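Local coordinates for protein shikimate 5-dehydrogenase (Mycobacterium fortuitum subsp. fortuitum DSM 46621, PDB 4XIJ) that probably catalyses the NADP-dependent interconversion of 3-dehydroshikimate and shikimate, a step of the chorismate pathway that leads to the aromatic amino acids, at residues S128-G133 / D189-A194; D195-T200 / A214-V219. One frame throughout, in Å; residues are numbered along the deposited sequence. Where two conformers were deposited one is given.

Interaction 1: residues S128-G133 / D189-A194; sequences SALVIG and DAVASA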
loop_
_atom_site.group_PDB
_atom_site.type_symbol
_atom_site.label_atom_id
_atom_site.label_comp_id
_atom_site.label_asym_id
_atom_site.label_seq_id
_atom_site.Cartn_x
_atom_site.Cartn_y
_atom_site.Cartn_z
ATOM N N SER A 128 3.953 19.649 -2.908
ATOM C CA SER A 128 4.494 19.096 -4.139
ATOM C C SER A 128 5.176 17.764 -3.827
ATOM O O SER A 128 6.105 17.689 -3.016
ATOM C CB SER A 128 5.495 20.056 -4.801
ATOM O OG SER A 128 6.080 19.396 -5.910
ATOM N N ALA A 129 4.688 16.697 -4.430
ATOM C CA ALA A 129 5.201 15.342 -4.136
ATOM C C ALA A 129 5.630 14.644 -5.388
ATOM O O ALA A 129 5.024 14.852 -6.441
ATOM C CB ALA A 129 4.114 14.480 -3.423
ATOM N N LEU A 130 6.662 13.815 -5.275
ATOM C CA LEU A 130 7.138 12.978 -6.378
ATOM C C LEU A 130 6.730 11.532 -6.133
ATOM O O LEU A 130 6.764 11.051 -4.994
ATOM C CB LEU A 130 8.683 12.999 -6.481
ATOM C CG LEU A 130 9.318 14.392 -6.417
ATOM C CD1 LEU A 130 10.846 14.277 -6.552
ATOM C CD2 LEU A 130 8.741 15.349 -7.504
ATOM N N VAL A 131 6.395 10.822 -7.200
ATOM C CA VAL A 131 6.326 9.360 -7.187
ATOM C C VAL A 131 7.495 8.915 -8.048
ATOM O O VAL A 131 7.642 9.331 -9.220
ATOM C CB VAL A 131 5.001 8.844 -7.738
ATOM C CG1 VAL A 131 5.016 7.331 -7.838
ATOM C CG2 VAL A 131 3.875 9.319 -6.853
ATOM N N ILE A 132 8.392 8.116 -7.472
ATOM C CA ILE A 132 9.528 7.604 -8.261
ATOM C C ILE A 132 9.130 6.225 -8.787
ATOM O O ILE A 132 8.907 5.308 -7.989
ATOM C CB ILE A 132 10.847 7.482 -7.435
ATOM C CG1 ILE A 132 11.113 8.674 -6.490
ATOM C CG2 ILE A 132 12.029 7.234 -8.378
ATOM C CD1 ILE A 132 11.140 10.005 -7.173
ATOM N N GLY A 133 9.085 6.059 -10.103
ATOM C CA GLY A 133 8.678 4.812 -10.730
ATOM C C GLY A 133 7.260 4.865 -11.272
ATOM O O GLY A 133 6.465 5.782 -10.937
ATOM N N ASP A 189 15.129 20.358 -10.948
ATOM C CA ASP A 189 14.082 21.316 -10.610
ATOM C C ASP A 189 12.902 20.648 -9.884
ATOM O O ASP A 189 12.339 21.238 -8.962
ATOM C CB ASP A 189 13.549 22.030 -11.851
ATOM C CG ASP A 189 14.503 23.083 -12.396
ATOM O OD1 ASP A 189 15.508 23.427 -11.725
ATOM O OD2 ASP A 189 14.223 23.595 -13.506
ATOM N N ALA A 190 12.529 19.430 -10.294
ATOM C CA ALA A 190 11.454 18.705 -9.603
ATOM C C ALA A 190 11.841 18.443 -8.135
ATOM O O ALA A 190 11.011 18.571 -7.225
ATOM C CB ALA A 190 11.156 17.417 -10.301
ATOM N N VAL A 191 13.098 18.062 -7.922
ATOM C CA VAL A 191 13.548 17.794 -6.568
ATOM C C VAL A 191 13.606 19.093 -5.758
ATOM O O VAL A 191 13.205 19.126 -4.583
ATOM C CB VAL A 191 14.934 17.090 -6.594
ATOM C CG1 VAL A 191 15.573 17.104 -5.194
ATOM C CG2 VAL A 191 14.754 15.655 -7.136
ATOM N N ALA A 192 14.069 20.174 -6.393
ATOM C CA ALA A 192 14.220 21.427 -5.666
ATOM C C ALA A 192 12.900 21.954 -5.115
ATOM O O ALA A 192 12.863 22.576 -4.040
ATOM C CB ALA A 192 14.858 22.483 -6.539
ATOM N N SER A 193 11.810 21.692 -5.832
ATOM C CA SER A 193 10.520 22.206 -5.370
ATOM C C SER A 193 9.679 21.134 -4.678
ATOM O O SER A 193 8.559 21.416 -4.247
ATOM C CB SER A 193 9.741 22.830 -6.541
ATOM O OG SER A 193 9.433 21.867 -7.520
ATOM N N ALA A 194 10.220 19.929 -4.539
ATOM C CA ALA A 194 9.451 18.862 -3.862
ATOM C C ALA A 194 9.460 18.961 -2.343
ATOM O O ALA A 194 10.491 19.248 -1.741
ATOM C CB ALA A 194 9.980 17.487 -4.285
HETATM O O HOH W 1 8.364 19.364 -7.345
#
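The Ser193-Ala194 peptide is the flat group here, and the side chain of Ser128 approaches its oxygen end obliquely, from beyond the oxygen and to one side of the peptide plane, with CB 3.4 Å from Ser193 O. A water lies on that same side. It donates to Ala190 O at 2.8 Å and pairs with Ser128 OG and with Ser193 OG, each at 2.7 Å, so it joins the start of the strand to the last turn of the helix. Both serines were also modelled in a second conformer, which makes this three-way bridge less certain than the apolar packing beside it.

Leu130 carries that packing. With CG anti to the carbonyl carbon (chi1 -47°), its branch extends toward the helix: CG rests 3.8 Å from Ala194 CB, while CD1 reaches Val191 CG2 at 4.2 Å, the two side chains crossing at about a right angle. CD2 turns to the Ala190 carbonyl, 4.0 Å from its O.

The axes of strand 128-132 and of the helical segment 189-193 come within 8.6 Å, with 132° between their N-to-C directions. The strand lies in the parallel sheet between strands 152-157 and 196-199, where Leu130 also touches Thr154, Val156 and Ala197.

Interaction 2: residues D195-T200 / A214-V219; sequences DAAVST and ARVPRV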
loop_
_atom_site.group_PDB
_atom_site.type_symbol
_atom_site.label_atom_id
_atom_site.label_comp_id
_atom_site.label_asym_id
_atom_site.label_seq_id
_atom_site.Cartn_x
_atom_site.Cartn_y
_atom_site.Cartn_z
ATOM N N ASP A 195 8.322 18.639 -1.737
ATOM C CA ASP A 195 8.233 18.483 -0.260
ATOM C C ASP A 195 8.395 17.049 0.211
ATOM O O ASP A 195 8.847 16.804 1.317
ATOM C CB ASP A 195 6.903 19.055 0.206
ATOM C CG ASP A 195 6.772 20.517 -0.190
ATOM O OD1 ASP A 195 7.674 21.319 0.165
ATOM O OD2 ASP A 195 5.815 20.870 -0.893
ATOM N N ALA A 196 8.067 16.117 -0.658
ATOM C CA ALA A 196 8.091 14.707 -0.261
ATOM C C ALA A 196 8.193 13.853 -1.496
ATOM O O ALA A 196 7.858 14.317 -2.590
ATOM C CB ALA A 196 6.784 14.320 0.521
ATOM N N ALA A 197 8.602 12.605 -1.313
ATOM C CA ALA A 197 8.569 11.614 -2.411
ATOM C C ALA A 197 8.214 10.247 -1.887
ATOM O O ALA A 197 8.529 9.935 -0.728
ATOM C CB ALA A 197 9.918 11.520 -3.173
ATOM N N VAL A 198 7.579 9.440 -2.751
ATOM C CA VAL A 198 7.378 8.018 -2.512
ATOM C C VAL A 198 8.164 7.303 -3.582
ATOM O O VAL A 198 7.866 7.450 -4.757
ATOM C CB VAL A 198 5.883 7.615 -2.605
ATOM C CG1 VAL A 198 5.688 6.111 -2.316
ATOM C CG2 VAL A 198 5.063 8.463 -1.644
ATOM N N SER A 199 9.131 6.498 -3.186
ATOM C CA SER A 199 9.925 5.742 -4.136
ATOM C C SER A 199 9.450 4.302 -4.222
ATOM O O SER A 199 9.426 3.575 -3.211
ATOM C CB SER A 199 11.403 5.766 -3.729
ATOM O OG SER A 199 12.153 5.099 -4.723
ATOM N N THR A 200 8.996 3.897 -5.401
ATOM C CA THR A 200 8.386 2.587 -5.599
ATOM C C THR A 200 9.303 1.581 -6.291
ATOM O O THR A 200 8.889 0.438 -6.529
ATOM C CB THR A 200 7.075 2.707 -6.440
ATOM O OG1 THR A 200 7.390 3.059 -7.795
ATOM C CG2 THR A 200 6.120 3.745 -5.828
ATOM N N ALA A 214 18.486 13.287 -3.147
ATOM C CA ALA A 214 18.863 13.524 -1.742
ATOM C C ALA A 214 18.227 14.721 -1.115
ATOM O O ALA A 214 17.989 14.701 0.103
ATOM C CB ALA A 214 20.381 13.645 -1.613
ATOM N N ARG A 215 17.986 15.769 -1.906
ATOM C CA ARG A 215 17.432 16.976 -1.345
ATOM C C ARG A 215 15.919 16.978 -1.158
ATOM O O ARG A 215 15.382 17.964 -0.644
ATOM C CB ARG A 215 17.813 18.197 -2.179
ATOM C CG ARG A 215 19.263 18.603 -1.887
ATOM C CD ARG A 215 19.725 19.775 -2.768
ATOM N NE ARG A 215 18.926 20.969 -2.545
ATOM C CZ ARG A 215 18.911 22.020 -3.356
ATOM N NH1 ARG A 215 19.695 22.049 -4.433
ATOM N NH2 ARG A 215 18.118 23.059 -3.082
ATOM N N VAL A 216 15.218 15.905 -1.510
ATOM C CA VAL A 216 13.789 15.863 -1.160
ATOM C C VAL A 216 13.675 15.738 0.365
ATOM O O VAL A 216 14.310 14.875 0.926
ATOM C CB VAL A 216 13.102 14.675 -1.832
ATOM C CG1 VAL A 216 11.625 14.629 -1.428
ATOM C CG2 VAL A 216 13.224 14.727 -3.416
ATOM N N PRO A 217 12.929 16.650 1.027
ATOM C CA PRO A 217 13.036 16.699 2.490
ATOM C C PRO A 217 12.565 15.439 3.218
ATOM O O PRO A 217 13.116 15.130 4.260
ATOM C CB PRO A 217 12.165 17.915 2.851
ATOM C CG PRO A 217 12.250 18.787 1.640
ATOM C CD PRO A 217 12.224 17.820 0.473
ATOM N N ARG A 218 11.528 14.778 2.718
ATOM C CA ARG A 218 10.961 13.593 3.351
ATOM C C ARG A 218 10.709 12.574 2.268
ATOM O O ARG A 218 10.039 12.844 1.278
ATOM C CB ARG A 218 9.689 13.953 4.095
ATOM C CG ARG A 218 9.979 15.024 5.118
ATOM C CD ARG A 218 8.769 15.285 5.990
ATOM N NE ARG A 218 8.404 14.146 6.837
ATOM C CZ ARG A 218 7.286 13.439 6.708
ATOM N NH1 ARG A 218 6.430 13.760 5.756
ATOM N NH2 ARG A 218 7.037 12.422 7.538
ATOM N N VAL A 219 11.268 11.389 2.428
ATOM C CA VAL A 219 11.168 10.341 1.422
ATOM C C VAL A 219 10.671 9.048 2.056
ATOM O O VAL A 219 11.285 8.556 3.016
ATOM C CB VAL A 219 12.536 10.101 0.729
ATOM C CG1 VAL A 219 12.409 8.926 -0.253
ATOM C CG2 VAL A 219 12.967 11.406 0.016
#
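Ala197, Asp195 and Val219 lose the most surface to this contact, and Ala197 is met both through its backbone N and on its methyl group. Its N donates to Arg218 O at 3.0 Å; the N-H...O angle of 147° is moderately bent, although the donor stands almost in line with the C=O bond. The same oxygen takes a CA-H...O contact from Ala196 CA at 3.1 Å. Over the face of the Ala196-Ala197 peptide sits one branch of Val216, with CG1 3.5 Å from Ala196 C. That branch lies anti to the backbone N (chi1 179°) and also meets Ala197 CB at 4.0 Å.

Val219 pairs with Ala197 in parallel register. Its CA-H points at Ala197 O, 3.4 Å from CA to O, and its side chain shares a sheet face with that of Ala197, where Leu231 and Val235 of helix 230-237 pack on it.

Asp195 contributes backbone: its O lies 3.6 Å from Pro217 CD, while its carboxylate OD2 turns elsewhere, to the N atoms of Asp127 and Ser128. Strands 196-199 and 218-221 are thus adjacent parallel strands linked through helices 203-207 and 210-213, a beta-alpha-beta crossover of the Rossmann-type fold.

Overall arrangement
Interactions 1 and 2 follow in series along the chain, the first closing at Ala194 and the second opening at Asp195, with centres about 7 Å apart. Both reach the six-stranded parallel sheet: strand 196-199 lies between strand 128-132 of interaction 1 and strand 218-221 of interaction 2. Direct links include Ile132 O to Thr200 OG1, 2.7 Å, and a probable backbone bond from Asp195 N to Ser128 O, 2.7 Å. Together with the direct links they tie three adjacent strands, 128-132, 196-199 and 218-221, in a sheet of order 3-2-1-4-5-6, as in dinucleotide-binding Rossmann domains. Gly133, after the first strand, fits a GxGxxA pattern, consistent with an NADP site near that end.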